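Local coordinates for capsid fiber protein (Bacillus phage phi29, PDB 6QYY) that forms the N-terminal base of the phage head fiber, a trimer that probably anchors the fiber on the capsid surface, at residues V3-R8 / D26-S31; S11-Y16 / Y41-D46; V65-D70 / E100-G105; T93-A98 / V108-S113. One frame throughout, in Å; residues are numbered along the deposited sequence.

Interaction 1: V3-R8 / D26-S31; sequences VSFTAR and DIIEIS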
loop_
_atom_site.group_PDB
_atom_site.type_symbol
_atom_site.label_atom_id
_atom_site.label_comp_id
_atom_site.label_asym_id
_atom_site.label_seq_id
_atom_site.Cartn_x
_atom_site.Cartn_y
_atom_site.Cartn_z
ATOM N N VAL A 3 10.483 0.310 -9.533
ATOM C CA VAL A 3 10.208 -0.801 -10.434
ATOM C C VAL A 3 9.736 -0.197 -11.752
ATOM O O VAL A 3 8.863 0.679 -11.752
ATOM C CB VAL A 3 9.149 -1.753 -9.839
ATOM C CG1 VAL A 3 8.580 -2.668 -10.898
ATOM C CG2 VAL A 3 9.735 -2.561 -8.678
ATOM N N SER A 4 10.330 -0.628 -12.871
ATOM C CA SER A 4 10.042 -0.012 -14.162
ATOM C C SER A 4 9.599 -1.054 -15.180
ATOM O O SER A 4 9.998 -2.224 -15.111
ATOM C CB SER A 4 11.251 0.729 -14.728
ATOM O OG SER A 4 11.887 1.489 -13.722
ATOM N N PHE A 5 8.782 -0.599 -16.138
ATOM C CA PHE A 5 8.373 -1.399 -17.283
ATOM C C PHE A 5 8.043 -0.470 -18.444
ATOM O O PHE A 5 7.807 0.730 -18.269
ATOM C CB PHE A 5 7.187 -2.322 -16.944
ATOM C CG PHE A 5 5.861 -1.610 -16.714
ATOM C CD1 PHE A 5 4.940 -1.477 -17.750
ATOM C CD2 PHE A 5 5.511 -1.143 -15.451
ATOM C CE1 PHE A 5 3.714 -0.855 -17.541
ATOM C CE2 PHE A 5 4.289 -0.513 -15.232
ATOM C CZ PHE A 5 3.388 -0.363 -16.280
ATOM N N THR A 6 8.048 -1.031 -19.645
ATOM C CA THR A 6 7.769 -0.242 -20.834
ATOM C C THR A 6 6.299 -0.381 -21.203
ATOM O O THR A 6 5.716 -1.466 -21.102
ATOM C CB THR A 6 8.682 -0.675 -21.984
ATOM O OG1 THR A 6 10.026 -0.310 -21.642
ATOM C CG2 THR A 6 8.298 0.031 -23.304
ATOM N N ALA A 7 5.698 0.739 -21.584
ATOM C CA ALA A 7 4.305 0.782 -21.980
ATOM C C ALA A 7 4.200 1.624 -23.239
ATOM O O ALA A 7 5.125 2.352 -23.601
ATOM C CB ALA A 7 3.433 1.361 -20.862
ATOM N N ARG A 8 3.062 1.520 -23.906
ATOM C CA ARG A 8 2.752 2.367 -25.049
ATOM C C ARG A 8 1.542 3.210 -24.683
ATOM O O ARG A 8 0.580 2.702 -24.110
ATOM C CB ARG A 8 2.474 1.530 -26.311
ATOM C CG ARG A 8 2.263 2.366 -27.558
ATOM C CD ARG A 8 2.156 1.512 -28.824
ATOM N NE ARG A 8 3.246 0.543 -28.988
ATOM C CZ ARG A 8 4.411 0.800 -29.580
ATOM N NH1 ARG A 8 4.673 2.010 -30.057
ATOM N NH2 ARG A 8 5.324 -0.155 -29.691
ATOM N N ASP A 26 0.821 -7.203 -27.379
ATOM C CA ASP A 26 2.116 -7.610 -26.828
ATOM C C ASP A 26 2.722 -6.548 -25.914
ATOM O O ASP A 26 3.932 -6.552 -25.669
ATOM C CB ASP A 26 3.114 -7.962 -27.939
ATOM C CG ASP A 26 3.016 -9.400 -28.375
ATOM O OD1 ASP A 26 1.918 -9.980 -28.261
ATOM O OD2 ASP A 26 4.039 -9.950 -28.838
ATOM N N ILE A 27 1.910 -5.631 -25.390
ATOM C CA ILE A 27 2.423 -4.543 -24.568
ATOM C C ILE A 27 1.276 -3.989 -23.742
ATOM O O ILE A 27 0.108 -4.061 -24.146
ATOM C CB ILE A 27 3.083 -3.448 -25.443
ATOM C CG1 ILE A 27 4.008 -2.578 -24.598
ATOM C CG2 ILE A 27 2.018 -2.607 -26.192
ATOM C CD1 ILE A 27 4.956 -1.753 -25.421
ATOM N N ILE A 28 1.609 -3.465 -22.559
ATOM C CA ILE A 28 0.650 -2.735 -21.742
ATOM C C ILE A 28 0.479 -1.360 -22.341
ATOM O O ILE A 28 1.456 -0.713 -22.727
ATOM C CB ILE A 28 1.118 -2.629 -20.277
ATOM C CG1 ILE A 28 0.980 -3.961 -19.566
ATOM C CG2 ILE A 28 0.278 -1.607 -19.513
ATOM C CD1 ILE A 28 -0.467 -4.481 -19.462
ATOM N N GLU A 29 -0.764 -0.910 -22.444
ATOM C CA GLU A 29 -1.030 0.449 -22.873
ATOM C C GLU A 29 -1.460 1.284 -21.673
ATOM O O GLU A 29 -2.060 0.772 -20.725
ATOM C CB GLU A 29 -2.074 0.473 -23.998
ATOM C CG GLU A 29 -1.565 -0.259 -25.239
ATOM C CD GLU A 29 -2.439 -0.073 -26.470
ATOM O OE1 GLU A 29 -1.897 -0.112 -27.601
ATOM O OE2 GLU A 29 -3.667 0.095 -26.310
ATOM N N ILE A 30 -1.081 2.556 -21.682
ATOM C CA ILE A 30 -1.513 3.489 -20.654
ATOM C C ILE A 30 -2.385 4.556 -21.298
ATOM O O ILE A 30 -2.267 4.868 -22.491
ATOM C CB ILE A 30 -0.325 4.140 -19.913
ATOM C CG1 ILE A 30 0.570 4.883 -20.895
ATOM C CG2 ILE A 30 0.476 3.100 -19.103
ATOM C CD1 ILE A 30 1.616 5.777 -20.200
ATOM N N SER A 31 -3.266 5.120 -20.488
ATOM C CA SER A 31 -4.112 6.236 -20.887
ATOM C C SER A 31 -4.626 6.846 -19.597
ATOM O O SER A 31 -4.484 6.262 -18.520
ATOM C CB SER A 31 -5.259 5.793 -21.808
ATOM O OG SER A 31 -6.013 4.752 -21.220
#

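Interaction 2: S11-Y16 / Y41-D46; sequences SNVMAY and YVAVKD. With SO4 (sulfate ion), chain G.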
loop_
_atom_site.group_PDB
_atom_site.type_symbol
_atom_site.label_atom_id
_atom_site.label_comp_id
_atom_site.label_asym_id
_atom_site.label_seq_id
_atom_site.Cartn_x
_atom_site.Cartn_y
_atom_site.Cartn_z
ATOM N N SER A 11 -3.462 6.803 -25.849
ATOM C CA SER A 11 -3.932 8.139 -26.160
ATOM C C SER A 11 -2.975 9.092 -25.465
ATOM O O SER A 11 -2.137 8.669 -24.667
ATOM C CB SER A 11 -5.374 8.345 -25.704
ATOM O OG SER A 11 -5.530 7.876 -24.379
ATOM N N ASN A 12 -3.085 10.380 -25.775
ATOM C CA ASN A 12 -2.138 11.322 -25.192
ATOM C C ASN A 12 -2.239 11.307 -23.669
ATOM O O ASN A 12 -3.336 11.265 -23.107
ATOM C CB ASN A 12 -2.384 12.728 -25.737
ATOM C CG ASN A 12 -2.039 12.849 -27.215
ATOM O OD1 ASN A 12 -0.949 12.459 -27.648
ATOM N ND2 ASN A 12 -2.959 13.403 -27.989
ATOM N N VAL A 13 -1.086 11.310 -23.005
ATOM C CA VAL A 13 -1.017 11.284 -21.548
ATOM C C VAL A 13 -0.281 12.535 -21.087
ATOM O O VAL A 13 0.828 12.828 -21.559
ATOM C CB VAL A 13 -0.325 10.010 -21.028
ATOM C CG1 VAL A 13 0.032 10.144 -19.546
ATOM C CG2 VAL A 13 -1.208 8.782 -21.262
ATOM N N MET A 14 -0.891 13.272 -20.172
ATOM C CA MET A 14 -0.248 14.459 -19.637
ATOM C C MET A 14 0.330 14.173 -18.262
ATOM O O MET A 14 -0.115 13.264 -17.550
ATOM C CB MET A 14 -1.233 15.620 -19.591
ATOM C CG MET A 14 -1.597 16.033 -21.002
ATOM S SD MET A 14 -2.324 17.652 -21.097
ATOM C CE MET A 14 -4.008 17.284 -20.624
ATOM N N ALA A 15 1.363 14.933 -17.912
ATOM C CA ALA A 15 2.027 14.713 -16.635
ATOM C C ALA A 15 1.073 15.012 -15.488
ATOM O O ALA A 15 0.192 15.869 -15.587
ATOM C CB ALA A 15 3.286 15.579 -16.535
ATOM N N TYR A 16 1.241 14.269 -14.392
ATOM C CA TYR A 16 0.459 14.453 -13.171
ATOM C C TYR A 16 -1.011 14.122 -13.377
ATOM O O TYR A 16 -1.872 14.690 -12.708
ATOM C CB TYR A 16 0.616 15.870 -12.600
ATOM C CG TYR A 16 2.073 16.248 -12.594
ATOM C CD1 TYR A 16 2.990 15.456 -11.904
ATOM C CD2 TYR A 16 2.559 17.314 -13.356
ATOM C CE1 TYR A 16 4.346 15.736 -11.916
ATOM C CE2 TYR A 16 3.939 17.614 -13.368
ATOM C CZ TYR A 16 4.812 16.810 -12.643
ATOM O OH TYR A 16 6.163 17.057 -12.630
ATOM N N TYR A 41 -2.309 3.865 -11.650
ATOM C CA TYR A 41 -1.108 4.575 -11.227
ATOM C C TYR A 41 -1.270 6.039 -11.635
ATOM O O TYR A 41 -2.391 6.503 -11.866
ATOM C CB TYR A 41 0.163 3.904 -11.790
ATOM C CG TYR A 41 1.392 4.247 -10.936
ATOM C CD1 TYR A 41 1.421 3.926 -9.577
ATOM C CD2 TYR A 41 2.481 4.926 -11.471
ATOM C CE1 TYR A 41 2.519 4.268 -8.776
ATOM C CE2 TYR A 41 3.584 5.273 -10.680
ATOM C CZ TYR A 41 3.592 4.943 -9.333
ATOM O OH TYR A 41 4.679 5.280 -8.543
ATOM N N VAL A 42 -0.155 6.769 -11.706
ATOM C CA VAL A 42 -0.142 8.199 -11.989
ATOM C C VAL A 42 1.053 8.508 -12.887
ATOM O O VAL A 42 2.115 7.887 -12.781
ATOM C CB VAL A 42 -0.101 9.036 -10.688
ATOM C CG1 VAL A 42 1.168 8.723 -9.880
ATOM C CG2 VAL A 42 -0.212 10.530 -10.985
ATOM N N ALA A 43 0.876 9.458 -13.800
ATOM C CA ALA A 43 1.946 9.815 -14.722
ATOM C C ALA A 43 2.795 10.911 -14.103
ATOM O O ALA A 43 2.296 11.790 -13.400
ATOM C CB ALA A 43 1.401 10.286 -16.083
ATOM N N VAL A 44 4.095 10.854 -14.348
ATOM C CA VAL A 44 4.956 11.975 -13.995
ATOM C C VAL A 44 5.593 12.612 -15.209
ATOM O O VAL A 44 6.430 13.510 -15.060
ATOM C CB VAL A 44 6.032 11.581 -12.967
ATOM C CG1 VAL A 44 5.364 11.062 -11.705
ATOM C CG2 VAL A 44 6.974 10.551 -13.577
ATOM N N LYS A 45 5.248 12.155 -16.404
ATOM C CA LYS A 45 5.699 12.803 -17.627
ATOM C C LYS A 45 4.589 12.746 -18.662
ATOM O O LYS A 45 3.596 12.031 -18.518
ATOM C CB LYS A 45 6.987 12.177 -18.171
ATOM C CG LYS A 45 6.958 10.684 -18.403
ATOM C CD LYS A 45 8.405 10.170 -18.575
ATOM C CE LYS A 45 8.487 8.649 -18.583
ATOM N NZ LYS A 45 9.836 8.126 -18.193
ATOM N N ASP A 46 4.774 13.530 -19.707
ATOM C CA ASP A 46 3.830 13.637 -20.807
ATOM C C ASP A 46 4.251 12.657 -21.903
ATOM O O ASP A 46 5.426 12.617 -22.276
ATOM C CB ASP A 46 3.845 15.083 -21.320
ATOM C CG ASP A 46 2.761 15.381 -22.343
ATOM O OD1 ASP A 46 2.807 14.821 -23.463
ATOM O OD2 ASP A 46 1.900 16.246 -22.052
HETATM S S SO4 G . 4.816 8.007 -16.779
HETATM O O1 SO4 G . 4.050 7.152 -15.842
HETATM O O2 SO4 G . 6.181 7.452 -16.903
HETATM O O3 SO4 G . 4.165 8.014 -18.112
HETATM O O4 SO4 G . 4.872 9.386 -16.241
#

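Interaction 3: V65-D70 / E100-G105; sequences VIAGSD and EEAQEG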
loop_
_atom_site.group_PDB
_atom_site.type_symbol
_atom_site.label_atom_id
_atom_site.label_comp_id
_atom_site.label_asym_id
_atom_site.label_seq_id
_atom_site.Cartn_x
_atom_site.Cartn_y
_atom_site.Cartn_z
ATOM N N VAL A 65 -1.264 15.116 -8.215
ATOM C CA VAL A 65 -2.216 15.021 -9.319
ATOM C C VAL A 65 -2.821 16.391 -9.609
ATOM O O VAL A 65 -3.111 17.167 -8.695
ATOM C CB VAL A 65 -3.351 14.011 -9.025
ATOM C CG1 VAL A 65 -4.210 13.832 -10.272
ATOM C CG2 VAL A 65 -2.778 12.657 -8.583
ATOM N N ILE A 66 -3.046 16.680 -10.889
ATOM C CA ILE A 66 -3.743 17.909 -11.262
ATOM C C ILE A 66 -5.194 17.854 -10.785
ATOM O O ILE A 66 -5.902 16.865 -11.010
ATOM C CB ILE A 66 -3.682 18.123 -12.784
ATOM C CG1 ILE A 66 -2.215 18.283 -13.251
ATOM C CG2 ILE A 66 -4.479 19.352 -13.166
ATOM C CD1 ILE A 66 -1.559 19.495 -12.700
ATOM N N ALA A 67 -5.645 18.931 -10.136
ATOM C CA ALA A 67 -7.040 19.038 -9.709
ATOM C C ALA A 67 -7.958 19.329 -10.893
ATOM O O ALA A 67 -7.731 20.273 -11.657
ATOM C CB ALA A 67 -7.193 20.141 -8.664
ATOM N N GLY A 68 -9.021 18.536 -11.026
ATOM C CA GLY A 68 -10.033 18.824 -12.034
ATOM C C GLY A 68 -11.071 19.849 -11.634
ATOM O O GLY A 68 -11.820 20.314 -12.494
ATOM N N SER A 69 -11.133 20.190 -10.349
ATOM C CA SER A 69 -11.961 21.269 -9.822
ATOM C C SER A 69 -11.381 21.646 -8.462
ATOM O O SER A 69 -10.399 21.055 -8.009
ATOM C CB SER A 69 -13.437 20.860 -9.739
ATOM O OG SER A 69 -13.600 19.660 -9.000
ATOM N N ASP A 70 -11.985 22.641 -7.815
ATOM C CA ASP A 70 -11.427 23.138 -6.561
ATOM C C ASP A 70 -11.468 22.050 -5.493
ATOM O O ASP A 70 -12.496 21.401 -5.280
ATOM C CB ASP A 70 -12.189 24.378 -6.085
ATOM C CG ASP A 70 -11.862 25.628 -6.905
ATOM O OD1 ASP A 70 -11.159 25.512 -7.935
ATOM O OD2 ASP A 70 -12.314 26.730 -6.518
ATOM N N GLU A 100 -3.496 18.868 0.797
ATOM C CA GLU A 100 -3.248 20.247 0.420
ATOM C C GLU A 100 -4.486 20.775 -0.293
ATOM O O GLU A 100 -5.318 20.011 -0.792
ATOM C CB GLU A 100 -2.008 20.386 -0.482
ATOM C CG GLU A 100 -0.700 19.855 0.131
ATOM C CD GLU A 100 -0.287 20.590 1.409
ATOM O OE1 GLU A 100 -0.698 21.759 1.593
ATOM O OE2 GLU A 100 0.458 20.000 2.228
ATOM N N GLU A 101 -4.608 22.094 -0.308
ATOM C CA GLU A 101 -5.662 22.791 -1.027
ATOM C C GLU A 101 -5.216 23.025 -2.466
ATOM O O GLU A 101 -4.043 23.314 -2.718
ATOM C CB GLU A 101 -5.953 24.120 -0.324
ATOM C CG GLU A 101 -7.039 24.977 -0.922
ATOM C CD GLU A 101 -7.298 26.215 -0.081
ATOM O OE1 GLU A 101 -6.746 26.297 1.039
ATOM O OE2 GLU A 101 -8.052 27.102 -0.531
ATOM N N ALA A 102 -6.141 22.894 -3.415
ATOM C CA ALA A 102 -5.773 23.145 -4.803
ATOM C C ALA A 102 -6.973 23.663 -5.578
ATOM O O ALA A 102 -8.054 23.078 -5.512
ATOM C CB ALA A 102 -5.210 21.874 -5.463
ATOM N N GLN A 103 -6.785 24.769 -6.289
ATOM C CA GLN A 103 -7.775 25.202 -7.262
ATOM C C GLN A 103 -7.672 24.353 -8.526
ATOM O O GLN A 103 -6.663 23.687 -8.774
ATOM C CB GLN A 103 -7.583 26.676 -7.628
ATOM C CG GLN A 103 -7.788 27.662 -6.497
ATOM C CD GLN A 103 -7.679 29.108 -6.976
ATOM O OE1 GLN A 103 -6.719 29.479 -7.653
ATOM N NE2 GLN A 103 -8.672 29.921 -6.637
ATOM N N GLU A 104 -8.722 24.412 -9.348
ATOM C CA GLU A 104 -8.735 23.664 -10.596
ATOM C C GLU A 104 -7.509 24.008 -11.432
ATOM O O GLU A 104 -7.207 25.183 -11.658
ATOM C CB GLU A 104 -10.012 23.965 -11.380
ATOM C CG GLU A 104 -10.026 23.390 -12.783
ATOM C CD GLU A 104 -11.365 23.582 -13.471
ATOM O OE1 GLU A 104 -11.441 23.373 -14.703
ATOM O OE2 GLU A 104 -12.344 23.941 -12.779
ATOM N N GLY A 105 -6.807 22.976 -11.894
ATOM C CA GLY A 105 -5.575 23.142 -12.635
ATOM C C GLY A 105 -4.308 23.084 -11.804
ATOM O O GLY A 105 -3.227 22.862 -12.365
#

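Interaction 4: T93-A98 / V108-S113; sequences TVFGYA and VTLVIS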
loop_
_atom_site.group_PDB
_atom_site.type_symbol
_atom_site.label_atom_id
_atom_site.label_comp_id
_atom_site.label_asym_id
_atom_site.label_seq_id
_atom_site.Cartn_x
_atom_site.Cartn_y
_atom_site.Cartn_z
ATOM N N THR A 93 -15.741 4.906 -5.126
ATOM C CA THR A 93 -14.839 5.473 -6.123
ATOM C C THR A 93 -13.705 6.273 -5.512
ATOM O O THR A 93 -12.871 6.808 -6.258
ATOM C CB THR A 93 -15.592 6.382 -7.100
ATOM O OG1 THR A 93 -16.044 7.547 -6.398
ATOM C CG2 THR A 93 -16.777 5.641 -7.743
ATOM N N VAL A 94 -13.649 6.380 -4.186
ATOM C CA VAL A 94 -12.575 7.122 -3.539
ATOM C C VAL A 94 -11.278 6.333 -3.627
ATOM O O VAL A 94 -11.249 5.122 -3.370
ATOM C CB VAL A 94 -12.934 7.421 -2.079
ATOM C CG1 VAL A 94 -11.733 7.999 -1.360
ATOM C CG2 VAL A 94 -14.105 8.384 -2.018
ATOM N N PHE A 95 -10.192 7.011 -3.988
ATOM C CA PHE A 95 -8.874 6.400 -3.954
ATOM C C PHE A 95 -7.902 7.171 -3.079
ATOM O O PHE A 95 -6.764 6.727 -2.912
ATOM C CB PHE A 95 -8.282 6.246 -5.374
ATOM C CG PHE A 95 -7.781 7.539 -5.989
ATOM C CD1 PHE A 95 -6.449 7.938 -5.846
ATOM C CD2 PHE A 95 -8.628 8.330 -6.758
ATOM C CE1 PHE A 95 -5.988 9.130 -6.418
ATOM C CE2 PHE A 95 -8.177 9.519 -7.331
ATOM C CZ PHE A 95 -6.851 9.922 -7.159
ATOM N N GLY A 96 -8.314 8.285 -2.490
ATOM C CA GLY A 96 -7.394 9.039 -1.660
ATOM C C GLY A 96 -8.085 10.249 -1.085
ATOM O O GLY A 96 -9.267 10.493 -1.339
ATOM N N TYR A 97 -7.329 11.006 -0.290
ATOM C CA TYR A 97 -7.848 12.228 0.297
ATOM C C TYR A 97 -6.799 13.322 0.198
ATOM O O TYR A 97 -5.592 13.059 0.243
ATOM C CB TYR A 97 -8.292 12.025 1.767
ATOM C CG TYR A 97 -7.240 11.464 2.696
ATOM C CD1 TYR A 97 -6.333 12.300 3.333
ATOM C CD2 TYR A 97 -7.172 10.097 2.960
ATOM C CE1 TYR A 97 -5.374 11.797 4.203
ATOM C CE2 TYR A 97 -6.222 9.580 3.833
ATOM C CZ TYR A 97 -5.321 10.436 4.445
ATOM O OH TYR A 97 -4.371 9.938 5.292
ATOM N N ALA A 98 -7.271 14.554 0.056
ATOM C CA ALA A 98 -6.373 15.677 -0.157
ATOM C C ALA A 98 -5.790 16.145 1.169
ATOM O O ALA A 98 -6.508 16.260 2.162
ATOM C CB ALA A 98 -7.119 16.828 -0.834
ATOM N N VAL A 108 -2.529 18.911 -6.718
ATOM C CA VAL A 108 -2.952 18.545 -5.367
ATOM C C VAL A 108 -2.076 17.392 -4.885
ATOM O O VAL A 108 -1.673 16.521 -5.668
ATOM C CB VAL A 108 -4.453 18.191 -5.305
ATOM C CG1 VAL A 108 -4.736 16.833 -5.946
ATOM C CG2 VAL A 108 -4.942 18.191 -3.850
ATOM N N THR A 109 -1.734 17.405 -3.603
ATOM C CA THR A 109 -1.071 16.273 -2.978
ATOM C C THR A 109 -2.118 15.485 -2.206
ATOM O O THR A 109 -2.816 16.047 -1.351
ATOM C CB THR A 109 0.046 16.716 -2.040
ATOM O OG1 THR A 109 0.949 17.558 -2.754
ATOM C CG2 THR A 109 0.808 15.499 -1.535
ATOM N N LEU A 110 -2.227 14.199 -2.504
ATOM C CA LEU A 110 -3.236 13.352 -1.878
ATOM C C LEU A 110 -2.591 12.105 -1.302
ATOM O O LEU A 110 -1.567 11.626 -1.801
ATOM C CB LEU A 110 -4.326 12.929 -2.864
ATOM C CG LEU A 110 -3.878 12.098 -4.076
ATOM C CD1 LEU A 110 -4.028 10.579 -3.802
ATOM C CD2 LEU A 110 -4.662 12.498 -5.317
ATOM N N VAL A 111 -3.205 11.593 -0.250
ATOM C CA VAL A 111 -2.763 10.372 0.402
ATOM C C VAL A 111 -3.607 9.229 -0.147
ATOM O O VAL A 111 -4.841 9.282 -0.113
ATOM C CB VAL A 111 -2.905 10.479 1.931
ATOM C CG1 VAL A 111 -2.717 9.114 2.573
ATOM C CG2 VAL A 111 -1.915 11.476 2.507
ATOM N N ILE A 112 -2.948 8.194 -0.648
ATOM C CA ILE A 112 -3.673 7.071 -1.232
ATOM C C ILE A 112 -4.370 6.284 -0.127
ATOM O O ILE A 112 -3.742 5.855 0.852
ATOM C CB ILE A 112 -2.716 6.177 -2.031
ATOM C CG1 ILE A 112 -2.103 6.969 -3.179
ATOM C CG2 ILE A 112 -3.438 4.934 -2.540
ATOM C CD1 ILE A 112 -0.722 6.432 -3.599
ATOM N N SER A 113 -5.677 6.077 -0.292
ATOM C CA SER A 113 -6.496 5.419 0.719
ATOM C C SER A 113 -7.849 5.071 0.112
ATOM O O SER A 113 -8.501 5.941 -0.472
ATOM C CB SER A 113 -6.673 6.330 1.942
ATOM O OG SER A 113 -7.559 5.758 2.893
#

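Interaction 1: V3-R8 / D26-S31
The Phe5 ring is met obliquely by Ile28, whose CG2 lies 4.0 Å from Phe5 CE1, while Tyr21 stacks against the same ring edge-to-face. The other flat group, the Arg8 guanidinium, has Ile27 CG2 at its edge, close to its plane. The Phe5 and Ile28 side chains cross at about a right angle, and they pack on the second subunit as well, against its Val99 and Val73 respectively. Next along the strand, Ala7 CB rests on Ile30 CG2 at 3.9 Å, a branch that stands beside the backbone N because CG1 occupies the position between N and carbonyl carbon (chi1 59°). Beside these apolar pairs Arg8 does the hydrogen bonding with its backbone. Its N gives a bond to Ile28 O (3.0 Å), nearly straight at 165°, and its O takes Ile30 N at 2.9 Å, so that Arg8 straddles Glu29. The Arg8 side chain starts anti to the backbone N, bends at chi3, and sends NH1 to Gly50 O. Glu29 lies on the same face of the sheet, but its carboxylate does not reach the guanidinium: Arg8 NE and Glu29 OE1 are 5.4 Å apart, too far for a salt bridge. One residue bonded to both neighbours of its partner is the signature of parallel pairing, here the sole parallel junction in a mixed sheet, with 28-32 lying between 3-9 and 18-23.

Interaction 2: S11-Y16 / Y41-D46
Tyr16 N and Ala43 O make an odd bond: at 2.9 Å it is short enough, yet the donor sits 55° out of the carbonyl plane and the N-H is bent at 137°. It is the one hydrogen bond between 11-16 and 41-46. Tyr16 has a positive phi of 66°, which turns the chain there, and its ring has Ala15 CB over one face. Side-chain packing fills in between: Val13 CG1, anti to the backbone N, reaches across to Ala43 CB at 3.7 Å, and the Met14 carbonyl oxygen touches the same methyl. Further along, Met14 and Asp46 run side by side, pointing the same way, with Met14 CG 3.7 Å from Asp46 OD2. The CA-H of Asp46 points at Val13 O (3.2 Å), but its OD1 only crowds that oxygen, acceptor against acceptor, and Asp48 brings a like charge close. A sulfate sits beside the 41-46 segment; Lys45 N bonds its O4 at 2.8 Å. The Lys45 chain lies extended along the ion, with NZ bonded to Gln54 O. The ion probably came from the crystallisation liquor, though it may mark an anion pocket. Both segments are largely irregular but held by isolated backbone bonds, Ala43 to Arg17 and Val13 to Val47 among them: the loop before strand 18-23 packs on the chain leaving 41-42, the short outer strand of the mixed sheet.

Interaction 3: V65-D70 / E100-G105
Ala67 O takes the N-H of Gly105 at 2.9 Å in an almost straight bond (172°), the donor tilted only modestly from the carbonyl plane. A second grip comes from a side chain: Asp70 OD1 accepts Glu104 N at 3.0 Å, met nearly along its C-O axis. Asp70 gets there with CG anti to its carbonyl carbon and beside the backbone N (chi1 -74°), which swings the carboxylate over the turn of the 100-105 loop and brings OD1 against the CA of Gln103 too. To one side of these bonds, Ala67 CB fits against Gln103 O and, at 4.1 Å, against Ala102 CB. Ile66 closes the other end, laying CG2 and CD1 on the Gly105 carbonyl, each 3.8 Å from Gly105 O. Gly105 adopts a positive phi (94°), a conformation in which a CB would jam against the preceding carbonyl. Glu104 runs back extended across the 65-70 segment, its CB touching Ser69 CA and its carboxylate lying beside Gly68 O with no hydrogen bond between them. The two carboxylates come no nearer than 5.2 Å, Asp70 OD1 to Glu104 OE2. Backbone N-H donors rather than charge pairs therefore pin this exposed loop; the N-H on OD1 probably favours a charged Asp70, while Gly68 O and the like charge nearby may modestly disfavour charge on Glu104.

Interaction 4: T93-A98 / V108-S113
Tyr97 and Val111 make the tight centre of this contact. The two side chains lie side by side, pointing the same way, and Val111 CB sits over one face of the Tyr97 ring, 3.8 Å from its centroid and 24° off the ring normal: a CH-pi contact. Tyr97 CG lies between its backbone N and carbonyl carbon (chi1 55°), which folds the ring back across the neighbouring strand, and Val111 CG1 then reaches the phenol oxygen. The backbones beneath are joined by two bonds between the same residues, Val111 N to Tyr97 O at 2.8 Å and in the carbonyl plane, and Tyr97 N to Val111 O at 3.0 Å. On the opposite face Phe95 crosses Leu110 at about a right angle, Phe95 CE1 meeting Leu110 CD1 at 3.6 Å. Gly96 between these rings lets the strands come close, its CA 3.0 Å from Val111 O. Ser113 N reaches Phe95 O at 2.9 Å, short and nearly straight but from above the carbonyl plane, and Ser113 CB lies by Tyr97 CE2. The looser side is elsewhere: Ala98 CB and Val108 CG2 just touch at 4.0 Å, and Thr109 is only partly buried, with Val3 of the third subunit against it. Strands 96-98 and 107-112 thus form an antiparallel beta hairpin with a long connecting loop; its Tyr97 and Val111 face packs on Tyr21 and Met57 of the third subunit, while Ile112, on the Leu110 side, meets Leu117 of the second.

From the N terminus, interaction 1 closes a loop from 3-8 to 26-31, joining neighbouring strands of the mixed sheet. Interaction 2 starts inside that loop, at 11-16, and ends beyond it at 41-46, so the two cross, and Ser31 touches Ser11 where they meet. Both are finished before interaction 3 opens at 65-70. Interactions 3 and 4 cross in the same way, since 93-98 precedes 100-105 and 108-113 follows it; Val65 O to Val108 N is a probable hydrogen bond that joins them in the antiparallel sheet. Interaction 2 also meets interaction 3, probably through Tyr16 O and Ile66 N, so the two sheets are linked there.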